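Local coordinates for putative sensory box/GGDEF family protein (Vibrio parahaemolyticus RIMD 2210633, PDB 2P7J) that probably senses a signal through this Cache-type sensor domain, as part of a putative diguanylate cyclase that would make cyclic di-GMP from GTP, at residues 39-44 with 168-173; 80-85 with 93-98; 128-133 with 152-157. All blocks are in the same frame, centred on the assembly; numbering follows the deposited sequence.

Interaction 1. Residues 39-44 with 168-173; sequences TISDLL and LVLNVD
Leu-44 and Leu-170 meet where the long helix 11-45 packs on the sheet of a Cache-type sensor domain. Segment 39-44 lies near the C-terminal end of that helix. Segment 168-173 lies on strand 163-173, an inner strand of the antiparallel sheet. The helix runs roughly antiparallel to the strand, at 148°, with the axes 9.8 Å apart. Both leucines point toward the opposite segment, and their side chains slant across each other. Leu-44 CD1 touches Leu-170 CD2 at 3.8 Å. The two methyls of Leu-170 have different partners: CD2 meets Leu-44 and, more loosely, Ile-40, while CD1 lies 3.7 Å from Ser-41 OG. That hydroxyl has its polar partner within the helix, where it bonds to Ile-37 O. It therefore presents a satisfied polar group to the methyl. The looser touch puts Ile-40 CG2 4.4 Å from Leu-170 CD2. The end of the Ile-40 side chain leads away from the strand, and the residue also packs on Val-72 and Gln-76 of helix 59-76. Trp-69 of the same helix packs on both Leu-44 and Leu-168. Two residues back along the strand, Leu-168 has CG anti to its own N (chi1 171°). This turn carries its CD2 to the helix, where the methyl rests 3.8 Å from Leu-44 CB. The same CD2 also meets the helix backbone, 3.7 Å from Ser-41 O.

Interaction 2. Residues 80-85 with 93-98; sequences KQIRFL and VRIKYD. With SO4 (sulfate ion), chain E.
Arg-83 and Arg-94 lie side by side across a beta hairpin, formed by strands 79-86 and 91-98 of the sensor-domain sheet. They are an antiparallel non-hydrogen-bonded pair, and both side chains leave the same face. On the other face, Ile-82 pairs with Ile-95 and Phe-84 with Val-93. Ile-95 N bonds Ile-82 O at 3.0 Å and is almost straight (175°). Trp-69 of helix 59-76 packs on Ile-82 and Val-93. On the arginine face, Arg-83 CB sits 3.4 Å from Val-93 O, against the backbone of the partner strand. The next carbon, Arg-83 CG, packs on Arg-94 CG at 3.8 Å. The two aliphatic stems run in the same direction. Arg-83 CD still lies near that stem, but the chain then bends (chi3 -75°) and the guanidinium planes end up 55° apart. At the tip, Arg-83 NH1 has a salt bridge to Glu-91, while Arg-94 NH1 turns to Ile-109 O. The Arg-83 guanidinium also meets a sulfate, which probably comes from the crystallisation liquor. Lys-113, Arg-116 and Arg-153 also bind it, consistent with a pocket suited to an anion. Arg-83 NH1 reaches SO4 O4 at 3.1 Å, and Arg-83 NH2 makes a weak bond to SO4 O3 at 2.9 Å.

Interaction 3. Residues 128-133 with 152-157; sequences EQISAW and LRILMP. With SO4 (sulfate ion), chain E.
Ile-130 meets Ile-154 and Met-156 in an apolar patch under helix 11-45. Each branch of Ile-130 has its own partner. CG2 touches Ile-154 CG2 at 3.9 Å, and CG1 touches Met-156 SE (the residue is a selenomethionine) at the same distance. The Met-156 chain is extended beyond CG, which takes its CE on to Glu-128. Next along, Ala-132 CB touches both Ile-154 CD1 and Leu-152 CD1, the latter 3.8 Å away. Ile-37 and Ser-41 of the helix pack on Ile-154. Ala-132 lies on strand 131-140, and Leu-152, Ile-154 and Met-156 on its antiparallel neighbour 150-160, in the sheet of the sensor domain; Ile-130 lies just before the first. Ser-131 and Leu-155 form a hydrogen-bonded pair. Ser-131 N reaches Leu-155 O at 3.1 Å, and Leu-155 N returns a bond to Ser-131 O. Before the strand starts, Glu-128 N binds Pro-157 O at 2.7 Å. On the face away from the isoleucines, Leu-155 CD1 packs 4.1 Å from Trp-133 CB, and Tyr-121 touches both residues. Arg-153 leaves this face too. Its extended chain meets a sulfate at the guanidinium edge. NE gives a nearly straight bond to SO4 O3 (2.7 Å, 165°), and NH2 bonds SO4 O2. Arg-153 NH1 donates to Glu-136 O and, at 2.9 Å, to a water; that water also accepts from Arg-153 N and lies within bonding distance of Trp-133 O.

In the fold
All three contacts are largely buried and belong to one antiparallel sheet. Strand 163-173 of interaction 1 lies between strand 79-86 of interaction 2 and strand 150-160 of interaction 3, and backbone bonds join it to each. Interaction 1 is helix on sheet and apolar; only Ile-40 of its touching residues is partly exposed. Interactions 2 and 3 are strand pairs held by backbone bonds, with apolar side chains toward helices 11-45 and 59-76. They reach nearer the surface, at Lys-80, Arg-94 and Lys-96 and at Glu-128 to Ile-130 and Trp-133. On the other face, where helix 117-123 lies, Arg-83 and Arg-153 reach the same sulfate. Tyr-146 of the second subunit packs on Lys-96 and Asp-98.

Interaction 1. Residues 39-44 with 168-173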
loop_
_atom_site.group_PDB
_atom_site.type_symbol
_atom_site.label_atom_id
_atom_site.label_comp_id
_atom_site.label_asym_id
_atom_site.label_seq_id
_atom_site.Cartn_x
_atom_site.Cartn_y
_atom_site.Cartn_z
ATOM N N THR B 39 18.835 -0.064 -20.007
ATOM C CA THR B 39 18.278 -0.591 -21.246
ATOM C C THR B 39 16.826 -0.167 -21.513
ATOM O O THR B 39 16.516 0.325 -22.594
ATOM C CB THR B 39 18.404 -2.125 -21.283
ATOM O OG1 THR B 39 19.790 -2.472 -21.353
ATOM C CG2 THR B 39 17.729 -2.681 -22.512
ATOM N N ILE B 40 15.946 -0.363 -20.535
ATOM C CA ILE B 40 14.548 0.033 -20.682
ATOM C C ILE B 40 14.390 1.543 -20.922
ATOM O O ILE B 40 13.686 1.951 -21.855
ATOM C CB ILE B 40 13.682 -0.409 -19.455
ATOM C CG1 ILE B 40 13.518 -1.935 -19.429
ATOM C CG2 ILE B 40 12.311 0.248 -19.497
ATOM C CD1 ILE B 40 12.914 -2.527 -20.697
ATOM N N SER B 41 15.040 2.350 -20.082
ATOM C CA SER B 41 14.960 3.810 -20.174
ATOM C C SER B 41 15.400 4.269 -21.539
ATOM O O SER B 41 14.772 5.112 -22.139
ATOM C CB SER B 41 15.821 4.488 -19.113
ATOM O OG SER B 41 15.553 3.933 -17.825
ATOM N N ASP B 42 16.488 3.698 -22.030
ATOM C CA ASP B 42 16.994 4.082 -23.315
ATOM C C ASP B 42 16.047 3.724 -24.473
ATOM O O ASP B 42 15.801 4.548 -25.353
ATOM C CB ASP B 42 18.421 3.536 -23.524
ATOM C CG ASP B 42 19.211 4.366 -24.529
ATOM O OD1 ASP B 42 19.543 3.824 -25.595
ATOM O OD2 ASP B 42 19.438 5.572 -24.280
ATOM N N LEU B 43 15.480 2.524 -24.457
ATOM C CA LEU B 43 14.439 2.188 -25.420
ATOM C C LEU B 43 13.209 3.094 -25.303
ATOM O O LEU B 43 12.705 3.564 -26.307
ATOM C CB LEU B 43 14.040 0.716 -25.319
ATOM C CG LEU B 43 15.142 -0.303 -25.676
ATOM C CD1 LEU B 43 14.625 -1.717 -25.525
ATOM C CD2 LEU B 43 15.683 -0.110 -27.098
ATOM N N LEU B 44 12.740 3.364 -24.092
ATOM C CA LEU B 44 11.580 4.272 -23.927
ATOM C C LEU B 44 11.857 5.713 -24.390
ATOM O O LEU B 44 11.035 6.309 -25.094
ATOM C CB LEU B 44 11.024 4.261 -22.498
ATOM C CG LEU B 44 10.409 2.938 -22.007
ATOM C CD1 LEU B 44 10.002 3.046 -20.558
ATOM C CD2 LEU B 44 9.233 2.478 -22.870
ATOM N N LEU B 168 11.626 12.113 -19.406
ATOM C CA LEU B 168 11.118 10.790 -19.072
ATOM C C LEU B 168 11.512 10.443 -17.607
ATOM O O LEU B 168 12.642 10.665 -17.190
ATOM C CB LEU B 168 11.656 9.758 -20.070
ATOM C CG LEU B 168 11.421 8.273 -19.796
ATOM C CD1 LEU B 168 9.925 7.939 -19.811
ATOM C CD2 LEU B 168 12.195 7.480 -20.841
ATOM N N VAL B 169 10.543 9.961 -16.822
ATOM C CA VAL B 169 10.749 9.654 -15.409
ATOM C C VAL B 169 10.196 8.265 -15.084
ATOM O O VAL B 169 9.026 7.942 -15.335
ATOM C CB VAL B 169 10.147 10.753 -14.454
ATOM C CG1 VAL B 169 10.484 10.472 -12.935
ATOM C CG2 VAL B 169 10.604 12.156 -14.885
ATOM N N LEU B 170 11.041 7.437 -14.500
ATOM C CA LEU B 170 10.621 6.085 -14.109
ATOM C C LEU B 170 10.861 5.952 -12.630
ATOM O O LEU B 170 11.986 6.195 -12.152
ATOM C CB LEU B 170 11.402 5.031 -14.887
ATOM C CG LEU B 170 11.245 5.102 -16.424
ATOM C CD1 LEU B 170 12.453 5.748 -17.010
ATOM C CD2 LEU B 170 11.150 3.699 -16.972
ATOM N N ASN B 171 9.791 5.606 -11.918
ATOM C CA ASN B 171 9.832 5.441 -10.460
ATOM C C ASN B 171 10.040 3.982 -10.133
ATOM O O ASN B 171 9.109 3.165 -10.168
ATOM C CB ASN B 171 8.544 5.933 -9.769
ATOM C CG ASN B 171 8.481 7.432 -9.651
ATOM O OD1 ASN B 171 8.103 7.957 -8.613
ATOM N ND2 ASN B 171 8.815 8.131 -10.718
ATOM N N VAL B 172 11.274 3.645 -9.834
ATOM C CA VAL B 172 11.568 2.322 -9.407
ATOM C C VAL B 172 11.443 2.121 -7.906
ATOM O O VAL B 172 11.779 3.007 -7.119
ATOM C CB VAL B 172 13.077 2.005 -9.713
ATOM C CG1 VAL B 172 13.596 0.738 -8.903
ATOM C CG2 VAL B 172 13.350 1.873 -11.234
ATOM N N ASP B 173 10.869 1.017 -7.459
ATOM C CA ASP B 173 9.766 0.965 -6.537
ATOM C C ASP B 173 10.707 0.196 -5.550
ATOM O O ASP B 173 11.015 -0.971 -5.764
ATOM C CB ASP B 173 8.637 0.056 -6.973
ATOM C CG ASP B 173 7.736 -0.391 -5.801
ATOM O OD1 ASP B 173 8.093 -0.276 -4.601
ATOM O OD2 ASP B 173 6.651 -0.922 -6.112
#

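Interaction 2. Residues 80-85 with 93-98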
loop_
_atom_site.group_PDB
_atom_site.type_symbol
_atom_site.label_atom_id
_atom_site.label_comp_id
_atom_site.label_asym_id
_atom_site.label_seq_id
_atom_site.Cartn_x
_atom_site.Cartn_y
_atom_site.Cartn_z
ATOM N N LYS B 80 6.817 1.509 -10.464
ATOM C CA LYS B 80 5.451 1.816 -10.071
ATOM C C LYS B 80 4.843 3.007 -10.787
ATOM O O LYS B 80 3.640 3.139 -10.793
ATOM C CB LYS B 80 5.288 1.906 -8.554
ATOM C CG LYS B 80 6.147 2.864 -7.875
ATOM C CD LYS B 80 5.693 2.918 -6.424
ATOM C CE LYS B 80 4.183 3.038 -6.339
ATOM N NZ LYS B 80 3.748 3.207 -4.945
ATOM N N GLN B 81 5.666 3.872 -11.385
ATOM C CA GLN B 81 5.152 4.895 -12.312
ATOM C C GLN B 81 6.075 5.006 -13.499
ATOM O O GLN B 81 7.262 4.700 -13.395
ATOM C CB GLN B 81 5.064 6.264 -11.654
ATOM C CG GLN B 81 4.025 6.407 -10.571
ATOM C CD GLN B 81 3.992 7.846 -10.017
ATOM O OE1 GLN B 81 4.548 8.146 -8.943
ATOM N NE2 GLN B 81 3.354 8.731 -10.754
ATOM N N ILE B 82 5.514 5.429 -14.633
ATOM C CA ILE B 82 6.298 5.821 -15.787
ATOM C C ILE B 82 5.662 7.119 -16.309
ATOM O O ILE B 82 4.473 7.138 -16.617
ATOM C CB ILE B 82 6.341 4.714 -16.861
ATOM C CG1 ILE B 82 6.882 3.403 -16.261
ATOM C CG2 ILE B 82 7.190 5.149 -18.087
ATOM C CD1 ILE B 82 7.176 2.275 -17.278
ATOM N N ARG B 83 6.445 8.207 -16.385
ATOM C CA ARG B 83 5.896 9.524 -16.757
ATOM C C ARG B 83 6.679 10.301 -17.813
ATOM O O ARG B 83 7.882 10.148 -17.955
ATOM C CB ARG B 83 5.720 10.426 -15.520
ATOM C CG ARG B 83 4.751 9.926 -14.435
ATOM C CD ARG B 83 4.877 10.772 -13.178
ATOM N NE ARG B 83 6.096 10.470 -12.411
ATOM C CZ ARG B 83 6.507 11.143 -11.340
ATOM N NH1 ARG B 83 5.822 12.178 -10.877
ATOM N NH2 ARG B 83 7.600 10.781 -10.705
ATOM N N PHE B 84 5.962 11.133 -18.557
ATOM C CA PHE B 84 6.579 12.216 -19.310
ATOM C C PHE B 84 6.151 13.528 -18.648
ATOM O O PHE B 84 4.938 13.772 -18.431
ATOM C CB PHE B 84 6.217 12.208 -20.816
ATOM C CG PHE B 84 6.955 13.263 -21.603
ATOM C CD1 PHE B 84 8.253 13.036 -22.038
ATOM C CD2 PHE B 84 6.391 14.510 -21.825
ATOM C CE1 PHE B 84 8.958 14.009 -22.742
ATOM C CE2 PHE B 84 7.104 15.505 -22.534
ATOM C CZ PHE B 84 8.389 15.239 -22.998
ATOM N N LEU B 85 7.160 14.328 -18.287
ATOM C CA LEU B 85 6.973 15.703 -17.772
ATOM C C LEU B 85 7.389 16.681 -18.873
ATOM O O LEU B 85 8.356 16.410 -19.631
ATOM C CB LEU B 85 7.823 15.931 -16.500
ATOM C CG LEU B 85 7.306 15.494 -15.109
ATOM C CD1 LEU B 85 6.858 14.040 -15.055
ATOM C CD2 LEU B 85 8.327 15.770 -13.971
ATOM N N VAL B 93 2.029 12.710 -19.340
ATOM C CA VAL B 93 1.669 11.320 -19.531
ATOM C C VAL B 93 2.044 10.614 -18.224
ATOM O O VAL B 93 3.102 10.874 -17.631
ATOM C CB VAL B 93 2.437 10.700 -20.731
ATOM C CG1 VAL B 93 1.884 9.300 -21.047
ATOM C CG2 VAL B 93 2.343 11.605 -21.960
ATOM N N ARG B 94 1.159 9.742 -17.767
ATOM C CA ARG B 94 1.358 9.074 -16.518
ATOM C C ARG B 94 0.691 7.699 -16.523
ATOM O O ARG B 94 -0.528 7.581 -16.663
ATOM C CB ARG B 94 0.896 9.959 -15.342
ATOM C CG ARG B 94 1.061 9.305 -13.976
ATOM C CD ARG B 94 0.578 10.246 -12.862
ATOM N NE ARG B 94 0.781 9.617 -11.552
ATOM C CZ ARG B 94 -0.058 9.728 -10.525
ATOM N NH1 ARG B 94 -1.169 10.459 -10.637
ATOM N NH2 ARG B 94 0.213 9.120 -9.382
ATOM N N ILE B 95 1.535 6.675 -16.391
ATOM C CA ILE B 95 1.165 5.265 -16.176
ATOM C C ILE B 95 1.516 4.897 -14.722
ATOM O O ILE B 95 2.594 5.257 -14.245
ATOM C CB ILE B 95 1.964 4.362 -17.209
ATOM C CG1 ILE B 95 1.115 4.122 -18.455
ATOM C CG2 ILE B 95 2.485 3.018 -16.606
ATOM C CD1 ILE B 95 0.618 5.330 -19.075
ATOM N N LYS B 96 0.582 4.236 -14.026
ATOM C CA LYS B 96 0.822 3.670 -12.699
ATOM C C LYS B 96 0.707 2.162 -12.799
ATOM O O LYS B 96 -0.077 1.636 -13.610
ATOM C CB LYS B 96 -0.213 4.137 -11.667
ATOM C CG LYS B 96 -0.527 5.619 -11.691
ATOM C CD LYS B 96 -1.849 5.960 -10.981
ATOM C CE LYS B 96 -1.792 5.672 -9.470
ATOM N NZ LYS B 96 -2.569 4.415 -9.077
ATOM N N TYR B 97 1.496 1.476 -11.979
ATOM C CA TYR B 97 1.536 0.016 -11.969
ATOM C C TYR B 97 1.507 -0.415 -10.527
ATOM O O TYR B 97 2.162 0.193 -9.673
ATOM C CB TYR B 97 2.810 -0.529 -12.645
ATOM C CG TYR B 97 3.045 -2.038 -12.473
ATOM C CD1 TYR B 97 2.341 -2.967 -13.257
ATOM C CD2 TYR B 97 3.977 -2.533 -11.539
ATOM C CE1 TYR B 97 2.527 -4.338 -13.094
ATOM C CE2 TYR B 97 4.213 -3.917 -11.398
ATOM C CZ TYR B 97 3.465 -4.813 -12.164
ATOM O OH TYR B 97 3.650 -6.178 -12.043
ATOM N N ASP B 98 0.744 -1.472 -10.263
ATOM C CA ASP B 98 0.610 -2.011 -8.918
ATOM C C ASP B 98 1.075 -3.475 -8.921
ATOM O O ASP B 98 0.418 -4.350 -9.495
ATOM C CB ASP B 98 -0.842 -1.868 -8.444
ATOM C CG ASP B 98 -1.098 -2.546 -7.124
ATOM O OD1 ASP B 98 -0.569 -2.099 -6.087
ATOM O OD2 ASP B 98 -1.863 -3.520 -7.116
HETATM S S SO4 E . 6.591 11.413 -7.090
HETATM O O1 SO4 E . 5.447 10.491 -7.122
HETATM O O2 SO4 E . 6.977 11.708 -5.698
HETATM O O3 SO4 E . 7.746 10.788 -7.801
HETATM O O4 SO4 E . 6.226 12.667 -7.815
#

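Interaction 3. Residues 128-133 with 152-157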
loop_
_atom_site.group_PDB
_atom_site.type_symbol
_atom_site.label_atom_id
_atom_site.label_comp_id
_atom_site.label_asym_id
_atom_site.label_seq_id
_atom_site.Cartn_x
_atom_site.Cartn_y
_atom_site.Cartn_z
ATOM N N GLU B 128 19.144 13.368 -23.300
ATOM C CA GLU B 128 19.334 11.891 -23.395
ATOM C C GLU B 128 20.274 11.251 -22.345
ATOM O O GLU B 128 20.500 10.036 -22.385
ATOM C CB GLU B 128 19.706 11.443 -24.830
ATOM C CG GLU B 128 18.476 11.271 -25.789
ATOM C CD GLU B 128 17.739 12.584 -26.117
ATOM O OE1 GLU B 128 18.380 13.662 -26.142
ATOM O OE2 GLU B 128 16.526 12.530 -26.385
ATOM N N GLN B 129 20.849 12.045 -21.437
ATOM C CA GLN B 129 21.618 11.483 -20.327
ATOM C C GLN B 129 20.672 10.804 -19.325
ATOM O O GLN B 129 19.676 11.410 -18.875
ATOM C CB GLN B 129 22.463 12.542 -19.610
ATOM C CG GLN B 129 23.131 11.995 -18.332
ATOM C CD GLN B 129 23.914 13.029 -17.530
ATOM O OE1 GLN B 129 23.933 14.203 -17.864
ATOM N NE2 GLN B 129 24.557 12.579 -16.437
ATOM N N ILE B 130 20.974 9.538 -18.998
ATOM C CA ILE B 130 20.207 8.782 -18.007
ATOM C C ILE B 130 20.893 8.833 -16.626
ATOM O O ILE B 130 22.044 8.417 -16.466
ATOM C CB ILE B 130 20.028 7.316 -18.443
ATOM C CG1 ILE B 130 19.305 7.228 -19.801
ATOM C CG2 ILE B 130 19.284 6.526 -17.353
ATOM C CD1 ILE B 130 19.363 5.800 -20.484
ATOM N N SER B 131 20.195 9.364 -15.633
ATOM C CA SER B 131 20.722 9.383 -14.273
ATOM C C SER B 131 19.575 9.122 -13.279
ATOM O O SER B 131 18.487 8.670 -13.664
ATOM C CB SER B 131 21.429 10.712 -14.008
ATOM O OG SER B 131 22.014 10.775 -12.719
ATOM N N ALA B 132 19.830 9.383 -12.005
ATOM C CA ALA B 132 18.820 9.227 -10.977
ATOM C C ALA B 132 19.129 10.090 -9.781
ATOM O O ALA B 132 20.266 10.345 -9.417
ATOM C CB ALA B 132 18.662 7.752 -10.546
ATOM N N TRP B 133 18.053 10.565 -9.196
ATOM C CA TRP B 133 18.052 11.219 -7.907
ATOM C C TRP B 133 18.029 10.124 -6.810
ATOM O O TRP B 133 17.315 9.107 -6.960
ATOM C CB TRP B 133 16.763 12.067 -7.852
ATOM C CG TRP B 133 16.676 12.946 -6.679
ATOM C CD1 TRP B 133 15.680 12.965 -5.734
ATOM C CD2 TRP B 133 17.624 13.940 -6.291
ATOM N NE1 TRP B 133 15.957 13.930 -4.789
ATOM C CE2 TRP B 133 17.143 14.538 -5.107
ATOM C CE3 TRP B 133 18.827 14.395 -6.838
ATOM C CZ2 TRP B 133 17.834 15.554 -4.454
ATOM C CZ3 TRP B 133 19.506 15.400 -6.196
ATOM C CH2 TRP B 133 19.013 15.972 -5.020
ATOM N N LEU B 152 13.287 5.172 -6.451
ATOM C CA LEU B 152 14.502 5.657 -7.162
ATOM C C LEU B 152 13.995 6.155 -8.522
ATOM O O LEU B 152 13.498 5.361 -9.364
ATOM C CB LEU B 152 15.512 4.530 -7.380
ATOM C CG LEU B 152 16.779 4.885 -8.177
ATOM C CD1 LEU B 152 17.666 5.889 -7.434
ATOM C CD2 LEU B 152 17.573 3.647 -8.542
ATOM N N ARG B 153 14.062 7.466 -8.721
ATOM C CA ARG B 153 13.497 8.043 -9.940
ATOM C C ARG B 153 14.575 8.099 -11.000
ATOM O O ARG B 153 15.580 8.769 -10.828
ATOM C CB ARG B 153 12.915 9.426 -9.659
ATOM C CG ARG B 153 11.675 9.365 -8.813
ATOM C CD ARG B 153 11.408 10.688 -8.173
ATOM N NE ARG B 153 10.323 10.553 -7.204
ATOM C CZ ARG B 153 10.486 10.145 -5.938
ATOM N NH1 ARG B 153 11.680 9.826 -5.474
ATOM N NH2 ARG B 153 9.439 10.046 -5.135
ATOM N N ILE B 154 14.360 7.353 -12.075
ATOM C CA ILE B 154 15.223 7.358 -13.253
ATOM C C ILE B 154 14.779 8.539 -14.063
ATOM O O ILE B 154 13.581 8.743 -14.243
ATOM C CB ILE B 154 15.094 6.034 -14.061
ATOM C CG1 ILE B 154 15.173 4.817 -13.110
ATOM C CG2 ILE B 154 16.148 5.954 -15.194
ATOM C CD1 ILE B 154 16.510 4.738 -12.213
ATOM N N LEU B 155 15.743 9.358 -14.478
ATOM C CA LEU B 155 15.474 10.639 -15.148
ATOM C C LEU B 155 16.222 10.679 -16.474
ATOM O O LEU B 155 17.403 10.364 -16.519
ATOM C CB LEU B 155 15.912 11.812 -14.268
ATOM C CG LEU B 155 15.408 11.796 -12.808
ATOM C CD1 LEU B 155 16.268 12.622 -11.886
ATOM C CD2 LEU B 155 13.929 12.226 -12.687
HETATM N N MSE B 156 15.520 11.037 -17.548
HETATM C CA MSE B 156 16.135 11.192 -18.867
HETATM C C MSE B 156 15.512 12.365 -19.635
HETATM O O MSE B 156 14.361 12.274 -20.063
HETATM C CB MSE B 156 16.005 9.888 -19.670
HETATM C CG MSE B 156 16.488 9.934 -21.121
HETATM SE SE MSE B 156 16.166 8.184 -21.875
HETATM C CE MSE B 156 17.190 8.301 -23.515
ATOM N N PRO B 157 16.262 13.480 -19.801
ATOM C CA PRO B 157 15.736 14.529 -20.693
ATOM C C PRO B 157 15.663 14.043 -22.136
ATOM O O PRO B 157 16.570 13.337 -22.633
ATOM C CB PRO B 157 16.745 15.679 -20.555
ATOM C CG PRO B 157 17.588 15.334 -19.327
ATOM C CD PRO B 157 17.568 13.842 -19.220
HETATM S S SO4 E . 6.591 11.413 -7.090
HETATM O O1 SO4 E . 5.447 10.491 -7.122
HETATM O O2 SO4 E . 6.977 11.708 -5.698
HETATM O O3 SO4 E . 7.746 10.788 -7.801
HETATM O O4 SO4 E . 6.226 12.667 -7.815
HETATM O O HOH W 1 14.421 9.492 -6.313
#